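Side-chain contacts in cryptochrome DASH (Arabidopsis thaliana, PDB 2J4D), which repairs cyclobutane pyrimidine dimers in single-stranded DNA, binds DNA without sequence specificity, carries FAD and a folate antenna, and may act as a photoreceptor: residues D16-A19 and I20-E24; L58-A61 and W62-S65; V229-L232 and E233-G236; V314-N317 and S318-W321; S357-Q360 and K361-E364. All coordinates share one frame; numbering follows the deposited sequence.

Contact 1. Residues D16-A19 and I20-E24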
loop_
_atom_site.group_PDB
_atom_site.type_symbol
_atom_site.label_atom_id
_atom_site.label_comp_id
_atom_site.label_asym_id
_atom_site.label_seq_id
_atom_site.Cartn_x
_atom_site.Cartn_y
_atom_site.Cartn_z
ATOM N N ASP A 16 -17.205 12.645 -5.993
ATOM C CA ASP A 16 -16.810 13.698 -6.920
ATOM C C ASP A 16 -16.787 15.098 -6.303
ATOM O O ASP A 16 -15.894 15.892 -6.606
ATOM C CB ASP A 16 -17.705 13.692 -8.165
ATOM C CG ASP A 16 -17.455 12.487 -9.055
ATOM O OD1 ASP A 16 -16.325 11.949 -9.026
ATOM O OD2 ASP A 16 -18.379 12.085 -9.797
ATOM N N SER A 17 -17.747 15.415 -5.436
ATOM C CA SER A 17 -17.759 16.749 -4.840
ATOM C C SER A 17 -16.666 16.906 -3.785
ATOM O O SER A 17 -16.080 17.983 -3.647
ATOM C CB SER A 17 -19.130 17.072 -4.231
ATOM O OG SER A 17 -19.443 16.187 -3.175
ATOM N N VAL A 18 -16.393 15.837 -3.041
ATOM C CA VAL A 18 -15.350 15.885 -2.021
ATOM C C VAL A 18 -13.983 16.036 -2.692
ATOM O O VAL A 18 -13.131 16.783 -2.218
ATOM C CB VAL A 18 -15.352 14.607 -1.147
ATOM C CG1 VAL A 18 -14.110 14.571 -0.265
ATOM C CG2 VAL A 18 -16.596 14.589 -0.275
ATOM N N ALA A 19 -13.786 15.328 -3.799
ATOM C CA ALA A 19 -12.528 15.401 -4.534
ATOM C C ALA A 19 -12.329 16.826 -5.049
ATOM O O ALA A 19 -11.244 17.395 -4.934
ATOM C CB ALA A 19 -12.542 14.410 -5.704
ATOM N N ILE A 20 -13.384 17.401 -5.617
ATOM C CA ILE A 20 -13.307 18.758 -6.128
ATOM C C ILE A 20 -12.966 19.738 -5.010
ATOM O O ILE A 20 -12.118 20.612 -5.187
ATOM C CB ILE A 20 -14.637 19.184 -6.795
ATOM C CG1 ILE A 20 -14.828 18.408 -8.100
ATOM C CG2 ILE A 20 -14.630 20.684 -7.076
ATOM C CD1 ILE A 20 -16.196 18.569 -8.719
ATOM N N LYS A 21 -13.611 19.599 -3.857
ATOM C CA LYS A 21 -13.324 20.510 -2.748
ATOM C C LYS A 21 -11.901 20.325 -2.234
ATOM O O LYS A 21 -11.216 21.296 -1.919
ATOM C CB LYS A 21 -14.309 20.307 -1.594
ATOM C CG LYS A 21 -15.742 20.653 -1.952
ATOM C CD LYS A 21 -16.595 20.966 -0.726
ATOM C CE LYS A 21 -16.194 22.286 -0.062
ATOM N NZ LYS A 21 -15.134 22.127 0.980
ATOM N N THR A 22 -11.450 19.080 -2.156
ATOM C CA THR A 22 -10.103 18.807 -1.676
ATOM C C THR A 22 -9.036 19.334 -2.643
ATOM O O THR A 22 -8.071 19.976 -2.220
ATOM C CB THR A 22 -9.911 17.295 -1.425
ATOM O OG1 THR A 22 -10.855 16.864 -0.436
ATOM C CG2 THR A 22 -8.505 17.001 -0.910
ATOM N N PHE A 23 -9.204 19.074 -3.937
ATOM C CA PHE A 23 -8.243 19.558 -4.933
ATOM C C PHE A 23 -8.190 21.076 -4.833
ATOM O O PHE A 23 -7.133 21.697 -4.927
ATOM C CB PHE A 23 -8.681 19.145 -6.346
ATOM C CG PHE A 23 -8.574 17.661 -6.613
ATOM C CD1 PHE A 23 -9.306 17.073 -7.645
ATOM C CD2 PHE A 23 -7.726 16.856 -5.855
ATOM C CE1 PHE A 23 -9.192 15.705 -7.920
ATOM C CE2 PHE A 23 -7.602 15.488 -6.120
ATOM C CZ PHE A 23 -8.337 14.912 -7.154
ATOM N N GLU A 24 -9.361 21.660 -4.627
ATOM C CA GLU A 24 -9.517 23.099 -4.497
ATOM C C GLU A 24 -8.733 23.605 -3.288
ATOM O O GLU A 24 -7.974 24.568 -3.382
ATOM C CB GLU A 24 -11.003 23.410 -4.325
ATOM C CG GLU A 24 -11.462 24.724 -4.892
ATOM C CD GLU A 24 -12.973 24.764 -5.043
ATOM O OE1 GLU A 24 -13.677 24.727 -4.007
ATOM O OE2 GLU A 24 -13.455 24.815 -6.197
#
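Thr-22 grips the carbonyl oxygen of Val-18 twice: its backbone N lies 2.8 Å from Val-18 O and its own OG1 lies 2.9 Å from the same atom. The two donors come from opposite faces of the carbonyl plane. A chi1 of -60° sets OG1 beside Thr-22 N and leads it back to the preceding turn, which lets a buried threonine satisfy its hydroxyl locally. At the next residue, Ala-19 O accepts from Phe-23 N at 2.8 Å and also sits over one face of the Phe-23 ring, 3.1 Å above its plane and offset toward the rim. All this is the i to i+4 pattern of an alpha helix, here helix 12-26, whose packed side faces helices 92-111 and 252-265. Ala-19 is small enough to let the ring lie back along the helix, with CB 4.2 Å from Phe-23 CE1; Arg-112 adds a cation-pi contact to that ring. Asp-16, partly exposed, forms a salt bridge through OD1 with Lys-107 of helix 92-111. The other side is looser. Ile-20 is exposed and lays CG1 against Asp-16 O at 3.1 Å, while Lys-21 curls away after CG passes Ser-17 O. Ser-17 OG bonds back to Glu-14 O.

Contact 2. Residues L58-A61 and W62-S65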
loop_
_atom_site.group_PDB
_atom_site.type_symbol
_atom_site.label_atom_id
_atom_site.label_comp_id
_atom_site.label_asym_id
_atom_site.label_seq_id
_atom_site.Cartn_x
_atom_site.Cartn_y
_atom_site.Cartn_z
ATOM N N LEU A 58 5.335 15.142 -10.522
ATOM C CA LEU A 58 4.458 15.888 -11.418
ATOM C C LEU A 58 4.808 17.374 -11.355
ATOM O O LEU A 58 4.897 18.051 -12.379
ATOM C CB LEU A 58 2.997 15.699 -11.004
ATOM C CG LEU A 58 1.956 16.578 -11.704
ATOM C CD1 LEU A 58 1.968 16.300 -13.198
ATOM C CD2 LEU A 58 0.569 16.299 -11.129
ATOM N N TYR A 59 5.009 17.892 -10.149
ATOM C CA TYR A 59 5.352 19.303 -10.030
ATOM C C TYR A 59 6.674 19.634 -10.729
ATOM O O TYR A 59 6.766 20.622 -11.459
ATOM C CB TYR A 59 5.458 19.734 -8.563
ATOM C CG TYR A 59 5.694 21.220 -8.438
ATOM C CD1 TYR A 59 4.626 22.115 -8.438
ATOM C CD2 TYR A 59 6.986 21.739 -8.426
ATOM C CE1 TYR A 59 4.836 23.489 -8.436
ATOM C CE2 TYR A 59 7.208 23.111 -8.429
ATOM C CZ TYR A 59 6.127 23.978 -8.437
ATOM O OH TYR A 59 6.340 25.335 -8.475
ATOM N N LYS A 60 7.699 18.819 -10.498
ATOM C CA LYS A 60 9.007 19.072 -11.106
ATOM C C LYS A 60 8.967 18.934 -12.623
ATOM O O LYS A 60 9.663 19.661 -13.347
ATOM C CB LYS A 60 10.054 18.127 -10.506
ATOM C CG LYS A 60 11.477 18.321 -11.031
ATOM C CD LYS A 60 11.961 19.766 -10.918
ATOM C CE LYS A 60 13.475 19.876 -11.111
ATOM N NZ LYS A 60 14.207 19.985 -9.809
ATOM N N ALA A 61 8.150 18.005 -13.104
ATOM C CA ALA A 61 8.002 17.786 -14.539
ATOM C C ALA A 61 7.368 19.024 -15.174
ATOM O O ALA A 61 7.825 19.528 -16.205
ATOM C CB ALA A 61 7.127 16.573 -14.787
ATOM N N TRP A 62 6.310 19.512 -14.540
ATOM C CA TRP A 62 5.592 20.682 -15.019
ATOM C C TRP A 62 6.444 21.945 -15.009
ATOM O O TRP A 62 6.448 22.704 -15.976
ATOM C CB TRP A 62 4.349 20.901 -14.158
ATOM C CG TRP A 62 3.632 22.187 -14.428
ATOM C CD1 TRP A 62 2.823 22.475 -15.492
ATOM C CD2 TRP A 62 3.645 23.356 -13.605
ATOM N NE1 TRP A 62 2.327 23.754 -15.377
ATOM C CE2 TRP A 62 2.818 24.317 -14.229
ATOM C CE3 TRP A 62 4.277 23.687 -12.398
ATOM C CZ2 TRP A 62 2.605 25.588 -13.687
ATOM C CZ3 TRP A 62 4.065 24.954 -11.858
ATOM C CH2 TRP A 62 3.235 25.886 -12.504
ATOM N N SER A 63 7.174 22.163 -13.925
ATOM C CA SER A 63 7.981 23.367 -13.799
ATOM C C SER A 63 9.269 23.365 -14.614
ATOM O O SER A 63 9.919 24.398 -14.746
ATOM C CB SER A 63 8.306 23.633 -12.325
ATOM O OG SER A 63 9.061 22.574 -11.774
ATOM N N SER A 64 9.633 22.219 -15.176
ATOM C CA SER A 64 10.857 22.152 -15.960
ATOM C C SER A 64 10.605 21.828 -17.432
ATOM O O SER A 64 11.512 21.390 -18.141
ATOM C CB SER A 64 11.796 21.111 -15.355
ATOM O OG SER A 64 11.254 19.813 -15.483
ATOM N N SER A 65 9.381 22.054 -17.889
ATOM C CA SER A 65 9.011 21.771 -19.272
ATOM C C SER A 65 7.924 22.730 -19.744
ATOM O O SER A 65 7.428 23.546 -18.965
ATOM C CB SER A 65 8.453 20.356 -19.377
ATOM O OG SER A 65 7.178 20.294 -18.750
#
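Tyr-59 and Trp-62 bring their rings together obliquely, with Trp-62 CE3 over one face of the tyrosine and the planes at 59°. The centroid of the tyrosine ring is 5.6 Å from that of the indole's six-membered ring, and the closest atoms are Tyr-59 CE1 and Trp-62 CZ3 at 3.8 Å. Ser-63 OG approaches the tyrosine ring obliquely, near CE2. These residues form the last turns of helix 56-63, the helix of a beta-alpha-beta unit between strands 41-46 and 67-74 in the photolyase alpha/beta domain. With CG anti to the backbone N in both Tyr-59 and Trp-62 (chi1 172° in the latter), the two rings run out on the same flank. The buried indole suits its place because it also fills space against loop residues Val-34, Pro-214 and Leu-217, whereas small Ala-61 lets the helix lie close to Thr-42 and Phe-140 of the sheet. Beyond the aromatic pair the helix ends in a run of serines, and at Ser-64 and Ser-65 the hydroxyl makes the short bond to the carbonyl four residues back. Ser-64 N makes only weak bonds to Lys-60 O and Ala-61 O, while Ser-64 OG reaches Lys-60 O at 2.7 Å. Ser-65, now in the loop, repeats the device: its OG, also bonded to Arg-36, lies 2.7 Å from Ala-61 O, tilted 29° from that carbonyl's plane.

Contact 3. Residues V229-L232 and E233-G236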
loop_
_atom_site.group_PDB
_atom_site.type_symbol
_atom_site.label_atom_id
_atom_site.label_comp_id
_atom_site.label_asym_id
_atom_site.label_seq_id
_atom_site.Cartn_x
_atom_site.Cartn_y
_atom_site.Cartn_z
ATOM N N VAL A 229 -7.450 1.253 -21.030
ATOM C CA VAL A 229 -7.022 0.733 -19.739
ATOM C C VAL A 229 -7.069 -0.762 -20.005
ATOM O O VAL A 229 -8.050 -1.267 -20.550
ATOM C CB VAL A 229 -8.024 1.078 -18.629
ATOM C CG1 VAL A 229 -7.604 0.418 -17.320
ATOM C CG2 VAL A 229 -8.109 2.582 -18.470
ATOM N N PRO A 230 -6.012 -1.496 -19.644
ATOM C CA PRO A 230 -6.073 -2.930 -19.916
ATOM C C PRO A 230 -7.131 -3.619 -19.072
ATOM O O PRO A 230 -7.611 -3.071 -18.081
ATOM C CB PRO A 230 -4.664 -3.398 -19.576
ATOM C CG PRO A 230 -4.329 -2.534 -18.398
ATOM C CD PRO A 230 -4.814 -1.159 -18.855
ATOM N N THR A 231 -7.515 -4.814 -19.493
ATOM C CA THR A 231 -8.493 -5.588 -18.757
ATOM C C THR A 231 -7.695 -6.702 -18.114
ATOM O O THR A 231 -6.700 -7.162 -18.678
ATOM C CB THR A 231 -9.552 -6.219 -19.687
ATOM O OG1 THR A 231 -8.936 -7.217 -20.516
ATOM C CG2 THR A 231 -10.194 -5.156 -20.559
ATOM N N LEU A 232 -8.115 -7.135 -16.936
ATOM C CA LEU A 232 -7.409 -8.198 -16.259
ATOM C C LEU A 232 -7.307 -9.424 -17.155
ATOM O O LEU A 232 -6.275 -10.096 -17.181
ATOM C CB LEU A 232 -8.115 -8.556 -14.952
ATOM C CG LEU A 232 -8.067 -7.448 -13.898
ATOM C CD1 LEU A 232 -8.685 -7.955 -12.593
ATOM C CD2 LEU A 232 -6.624 -7.015 -13.670
ATOM N N GLU A 233 -8.371 -9.703 -17.904
ATOM C CA GLU A 233 -8.375 -10.856 -18.795
ATOM C C GLU A 233 -7.268 -10.790 -19.845
ATOM O O GLU A 233 -6.632 -11.801 -20.135
ATOM C CB GLU A 233 -9.748 -11.001 -19.455
ATOM C CG GLU A 233 -10.833 -11.413 -18.462
ATOM C CD GLU A 233 -12.228 -11.374 -19.061
ATOM O OE1 GLU A 233 -12.667 -10.277 -19.473
ATOM O OE2 GLU A 233 -12.880 -12.439 -19.116
ATOM N N LYS A 234 -7.038 -9.613 -20.420
ATOM C CA LYS A 234 -5.972 -9.459 -21.408
ATOM C C LYS A 234 -4.637 -9.760 -20.736
ATOM O O LYS A 234 -3.693 -10.222 -21.383
ATOM C CB LYS A 234 -5.912 -8.026 -21.945
ATOM C CG LYS A 234 -7.022 -7.620 -22.892
ATOM C CD LYS A 234 -6.793 -6.183 -23.386
ATOM C CE LYS A 234 -7.874 -5.225 -22.887
ATOM N NZ LYS A 234 -7.558 -3.788 -23.148
ATOM N N LEU A 235 -4.568 -9.478 -19.436
ATOM C CA LEU A 235 -3.360 -9.689 -18.649
ATOM C C LEU A 235 -3.206 -11.104 -18.146
ATOM O O LEU A 235 -2.200 -11.434 -17.523
ATOM C CB LEU A 235 -3.345 -8.736 -17.462
ATOM C CG LEU A 235 -3.434 -7.290 -17.925
ATOM C CD1 LEU A 235 -3.476 -6.349 -16.731
ATOM C CD2 LEU A 235 -2.246 -7.009 -18.821
ATOM N N GLY A 236 -4.206 -11.938 -18.403
ATOM C CA GLY A 236 -4.125 -13.317 -17.967
ATOM C C GLY A 236 -4.589 -13.554 -16.545
ATOM O O GLY A 236 -4.217 -14.548 -15.921
#
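Lys-234 folds back across Thr-231, the two side chains crossing at about a right angle. The setting is a type I beta turn from Glu-233 to Gly-236, in the long loop between helix 194-204 and strand 245-248. Starting at the backbone, Lys-234 CB sits 3.4 Å from Thr-231 OG1, and CG comes closer, 3.1 Å from the same oxygen. CD passes by, and a bend at chi3 (-114°) then swings CE onto the methyl group, where Lys-234 CE and Thr-231 CG2 are only 3.3 Å apart, tighter than usual for two carbons. NZ ends 3.7 Å from both Val-229 O and Pro-230 CA. A flexible lysine suits this exposed flank, since its methylenes cover the threonine while its charged end can remain at the surface. Thr-231 OG1 also accepts the backbone N-H of Lys-234 at 3.1 Å and 156°, fixing the entry to the turn. A valine here would probably leave Lys-234 N without that acceptor and the start of the turn less firmly held. Inward, Leu-235 meets Pro-230 and Leu-232, and all three touch Met-99 of helix 92-111, so their apolar side chains pack this side of the loop against that helix. Gly-236 suits its positive phi, where a CB would press on the preceding carbonyl. Leu-235 N closes the loop on Thr-231 O, lying in that carbonyl's plane at 3.2 Å.

Contact 4. Residues V314-N317 and S318-W321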
loop_
_atom_site.group_PDB
_atom_site.type_symbol
_atom_site.label_atom_id
_atom_site.label_comp_id
_atom_site.label_asym_id
_atom_site.label_seq_id
_atom_site.Cartn_x
_atom_site.Cartn_y
_atom_site.Cartn_z
ATOM N N VAL A 314 -10.695 18.339 17.593
ATOM C CA VAL A 314 -10.005 17.911 18.796
ATOM C C VAL A 314 -8.607 17.371 18.552
ATOM O O VAL A 314 -8.321 16.773 17.514
ATOM C CB VAL A 314 -10.838 16.845 19.559
ATOM C CG1 VAL A 314 -11.363 15.804 18.600
ATOM C CG2 VAL A 314 -9.989 16.179 20.627
ATOM N N ALA A 315 -7.734 17.612 19.517
ATOM C CA ALA A 315 -6.372 17.123 19.460
ATOM C C ALA A 315 -6.211 16.231 20.686
ATOM O O ALA A 315 -6.397 16.686 21.818
ATOM C CB ALA A 315 -5.398 18.280 19.517
ATOM N N ASN A 316 -5.899 14.958 20.470
ATOM C CA ASN A 316 -5.716 14.043 21.589
ATOM C C ASN A 316 -4.781 12.909 21.210
ATOM O O ASN A 316 -4.042 13.009 20.231
ATOM C CB ASN A 316 -7.063 13.479 22.069
ATOM C CG ASN A 316 -7.776 12.647 21.007
ATOM O OD1 ASN A 316 -7.165 12.176 20.047
ATOM N ND2 ASN A 316 -9.077 12.448 21.192
ATOM N N ASN A 317 -4.812 11.826 21.981
ATOM C CA ASN A 317 -3.941 10.687 21.707
ATOM C C ASN A 317 -4.273 9.913 20.441
ATOM O O ASN A 317 -3.396 9.279 19.847
ATOM C CB ASN A 317 -3.929 9.742 22.903
ATOM C CG ASN A 317 -2.668 9.873 23.713
ATOM O OD1 ASN A 317 -1.606 9.377 23.314
ATOM N ND2 ASN A 317 -2.759 10.565 24.848
ATOM N N SER A 318 -5.533 9.964 20.029
ATOM C CA SER A 318 -5.952 9.267 18.824
ATOM C C SER A 318 -5.551 10.050 17.584
ATOM O O SER A 318 -5.109 9.464 16.593
ATOM C CB SER A 318 -7.463 9.047 18.824
ATOM O OG SER A 318 -7.812 8.008 19.724
ATOM N N THR A 319 -5.703 11.368 17.626
ATOM C CA THR A 319 -5.336 12.161 16.463
ATOM C C THR A 319 -3.840 12.021 16.227
ATOM O O THR A 319 -3.391 11.994 15.085
ATOM C CB THR A 319 -5.722 13.660 16.612
ATOM O OG1 THR A 319 -5.009 14.256 17.706
ATOM C CG2 THR A 319 -7.219 13.789 16.855
ATOM N N TYR A 320 -3.071 11.912 17.304
ATOM C CA TYR A 320 -1.637 11.745 17.181
ATOM C C TYR A 320 -1.270 10.330 16.731
ATOM O O TYR A 320 -0.342 10.143 15.937
ATOM C CB TYR A 320 -0.934 12.025 18.514
ATOM C CG TYR A 320 0.488 11.499 18.543
ATOM C CD1 TYR A 320 1.504 12.119 17.806
ATOM C CD2 TYR A 320 0.798 10.326 19.229
ATOM C CE1 TYR A 320 2.789 11.577 17.750
ATOM C CE2 TYR A 320 2.077 9.776 19.177
ATOM C CZ TYR A 320 3.065 10.403 18.437
ATOM O OH TYR A 320 4.321 9.839 18.374
ATOM N N TRP A 321 -1.996 9.336 17.232
ATOM C CA TRP A 321 -1.676 7.961 16.902
ATOM C C TRP A 321 -1.715 7.625 15.422
ATOM O O TRP A 321 -0.978 6.758 14.973
ATOM C CB TRP A 321 -2.563 6.985 17.682
ATOM C CG TRP A 321 -1.794 5.759 18.082
ATOM C CD1 TRP A 321 -1.884 4.514 17.531
ATOM C CD2 TRP A 321 -0.767 5.684 19.078
ATOM N NE1 TRP A 321 -0.977 3.669 18.120
ATOM C CE2 TRP A 321 -0.278 4.360 19.074
ATOM C CE3 TRP A 321 -0.209 6.610 19.974
ATOM C CZ2 TRP A 321 0.743 3.934 19.930
ATOM C CZ3 TRP A 321 0.812 6.186 20.827
ATOM C CH2 TRP A 321 1.275 4.858 20.796
#
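Two backbone N-H groups converge on one side-chain oxygen, Asn-316 OD1: Thr-319 N at 2.9 Å, and Ser-318 N at 2.7 Å in a bent, weak bond. The exchange is mutual, because Asn-316 N gives its proton to Thr-319 OG1 at 3.0 Å and 162°. This is a capping box with Asn-316 as N-cap, and it starts helix 317-339 after the loop that leaves helix 299-312. Asparagine suits the post: its short arm, with CG between the backbone N and the carbonyl carbon (chi1 63°), turns the amide oxygen onto N-H groups that have no preceding helical turn to serve them. The amide nitrogen faces the other way and bonds to Lys-270 O, which helps hold the oxygen toward the helix. Thr-319 uses both of its branches. OG1, while accepting from Asn-316, is also bonded to Glu-310 OE2 of the preceding helix, and the methyl CG2 lies 3.2 Å from Val-314 O, a buried carbonyl oxygen with no hydrogen-bond partner in the model. Ser-318 OG bonds to Lys-273 N; further along, Trp-321 leans on Tyr-272, which probably contacts FAD, and stacks with Phe-324. Regular helical bonding begins with Tyr-320 N to Asn-316 O at 3.3 Å; next, Trp-321 N reaches Asn-317 O at 3.0 Å from above its carbonyl plane.

Contact 5. Residues S357-Q360 and K361-E364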
loop_
_atom_site.group_PDB
_atom_site.type_symbol
_atom_site.label_atom_id
_atom_site.label_comp_id
_atom_site.label_asym_id
_atom_site.label_seq_id
_atom_site.Cartn_x
_atom_site.Cartn_y
_atom_site.Cartn_z
ATOM N N SER A 357 10.145 -25.683 7.567
ATOM C CA SER A 357 9.378 -26.555 6.653
ATOM C C SER A 357 8.680 -25.747 5.559
ATOM O O SER A 357 8.379 -24.567 5.738
ATOM C CB SER A 357 8.294 -27.337 7.424
ATOM O OG SER A 357 7.341 -27.934 6.542
ATOM N N GLN A 358 8.424 -26.398 4.429
ATOM C CA GLN A 358 7.722 -25.777 3.312
ATOM C C GLN A 358 6.599 -26.737 2.926
ATOM O O GLN A 358 6.180 -26.802 1.769
ATOM C CB GLN A 358 8.669 -25.542 2.135
ATOM C CG GLN A 358 9.866 -24.669 2.491
ATOM C CD GLN A 358 10.669 -24.242 1.270
ATOM O OE1 GLN A 358 10.612 -24.880 0.213
ATOM N NE2 GLN A 358 11.432 -23.160 1.415
ATOM N N ASP A 359 6.131 -27.483 3.926
ATOM C CA ASP A 359 5.056 -28.463 3.772
ATOM C C ASP A 359 3.887 -27.825 3.033
ATOM O O ASP A 359 3.173 -26.985 3.589
ATOM C CB ASP A 359 4.586 -28.939 5.150
ATOM C CG ASP A 359 3.500 -30.001 5.067
ATOM O OD1 ASP A 359 2.602 -29.887 4.206
ATOM O OD2 ASP A 359 3.537 -30.948 5.879
ATOM N N GLN A 360 3.684 -28.243 1.789
ATOM C CA GLN A 360 2.621 -27.693 0.957
ATOM C C GLN A 360 1.228 -27.895 1.555
ATOM O O GLN A 360 0.379 -27.004 1.479
ATOM C CB GLN A 360 2.693 -28.308 -0.443
ATOM C CG GLN A 360 1.903 -27.559 -1.511
ATOM C CD GLN A 360 2.274 -26.081 -1.600
ATOM O OE1 GLN A 360 3.438 -25.704 -1.435
ATOM N NE2 GLN A 360 1.281 -25.240 -1.881
ATOM N N LYS A 361 0.998 -29.057 2.160
ATOM C CA LYS A 361 -0.297 -29.350 2.760
ATOM C C LYS A 361 -0.576 -28.413 3.926
ATOM O O LYS A 361 -1.674 -27.863 4.043
ATOM C CB LYS A 361 -0.357 -30.798 3.249
ATOM C CG LYS A 361 -1.399 -31.646 2.535
ATOM C CD LYS A 361 -1.763 -32.882 3.352
ATOM C CE LYS A 361 -2.350 -32.487 4.705
ATOM N NZ LYS A 361 -3.715 -33.048 4.923
ATOM N N LEU A 362 0.412 -28.243 4.798
ATOM C CA LEU A 362 0.242 -27.352 5.933
ATOM C C LEU A 362 -0.026 -25.949 5.426
ATOM O O LEU A 362 -0.957 -25.285 5.877
ATOM C CB LEU A 362 1.486 -27.334 6.815
ATOM C CG LEU A 362 1.511 -28.337 7.965
ATOM C CD1 LEU A 362 2.693 -28.028 8.870
ATOM C CD2 LEU A 362 0.214 -28.246 8.754
ATOM N N PHE A 363 0.791 -25.501 4.480
ATOM C CA PHE A 363 0.608 -24.167 3.928
ATOM C C PHE A 363 -0.792 -23.978 3.348
ATOM O O PHE A 363 -1.472 -22.990 3.646
ATOM C CB PHE A 363 1.645 -23.880 2.837
ATOM C CG PHE A 363 1.406 -22.584 2.119
ATOM C CD1 PHE A 363 1.536 -21.371 2.788
ATOM C CD2 PHE A 363 0.964 -22.578 0.800
ATOM C CE1 PHE A 363 1.218 -20.165 2.152
ATOM C CE2 PHE A 363 0.644 -21.382 0.155
ATOM C CZ PHE A 363 0.770 -20.175 0.833
ATOM N N GLU A 364 -1.236 -24.923 2.524
ATOM C CA GLU A 364 -2.550 -24.790 1.922
ATOM C C GLU A 364 -3.693 -24.688 2.925
ATOM O O GLU A 364 -4.683 -24.007 2.658
ATOM C CB GLU A 364 -2.801 -25.932 0.939
ATOM C CG GLU A 364 -1.806 -25.914 -0.213
ATOM C CD GLU A 364 -2.136 -26.905 -1.307
ATOM O OE1 GLU A 364 -2.836 -27.901 -1.018
ATOM O OE2 GLU A 364 -1.682 -26.690 -2.454
#
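Asp-359 meets the first turn of helix 360-367 through hydrogen bonds. Its OD1 accepts from Leu-362 N at 2.8 Å and 166°, approached from above the carboxylate plane, and its backbone O takes Phe-363 N at 2.9 Å. Just upstream, Ser-357 OG accepts from Asp-359 N at 2.9 Å. CG anti to the backbone N (chi1 -178°) carries the carboxylate forward over the helix start, where its negative charge probably also suits the positive end of the helix dipole. With a leucine here the first-turn N-H of Leu-362 is likely to lose its carboxylate partner, and the helix end its nearby negative charge. Of the side-chain pairs, Gln-360 NE2 makes a weak bond to Glu-364 OE2 at 3.3 Å, one turn on, with amide and carboxylate planes nearly perpendicular; Glu-364 also has a long, weak ion pair with Arg-367. Van der Waals contact comes from Leu-362, crossing Asp-359 at about a right angle with its CB 3.8 Å from Asp-359 CG, and from Phe-363, whose ring edge meets Gln-360 NE2. The phenylalanine is the buried member, packing on Met-411 and Trp-415 and lying nearly parallel to Phe-87. An ST turn at Ser-357 thus leads into an Asp-359 N-cap, a common helix start, here in the photolyase FAD-binding region.

In the fold
None of the five contacts touches another, and each is local in sequence. Contacts 1, 2 and 4 are partly buried; contacts 3 and 5 lie at the surface. Contact 1 belongs to the middle of a helix, contact 2 to the end of one, contacts 4 and 5 to helix starts, and contact 3 to a turn without regular helix. Chemistry follows place: side-chain hydroxyls donate to carbonyls in contacts 1 and 2, whereas side-chain oxygens accept from backbone N-H groups in contacts 3, 4 and 5. Contacts 1 and 3 both pack on helix 92-111. Contacts 4 and 5 open successive helices, their centres about 43 Å apart.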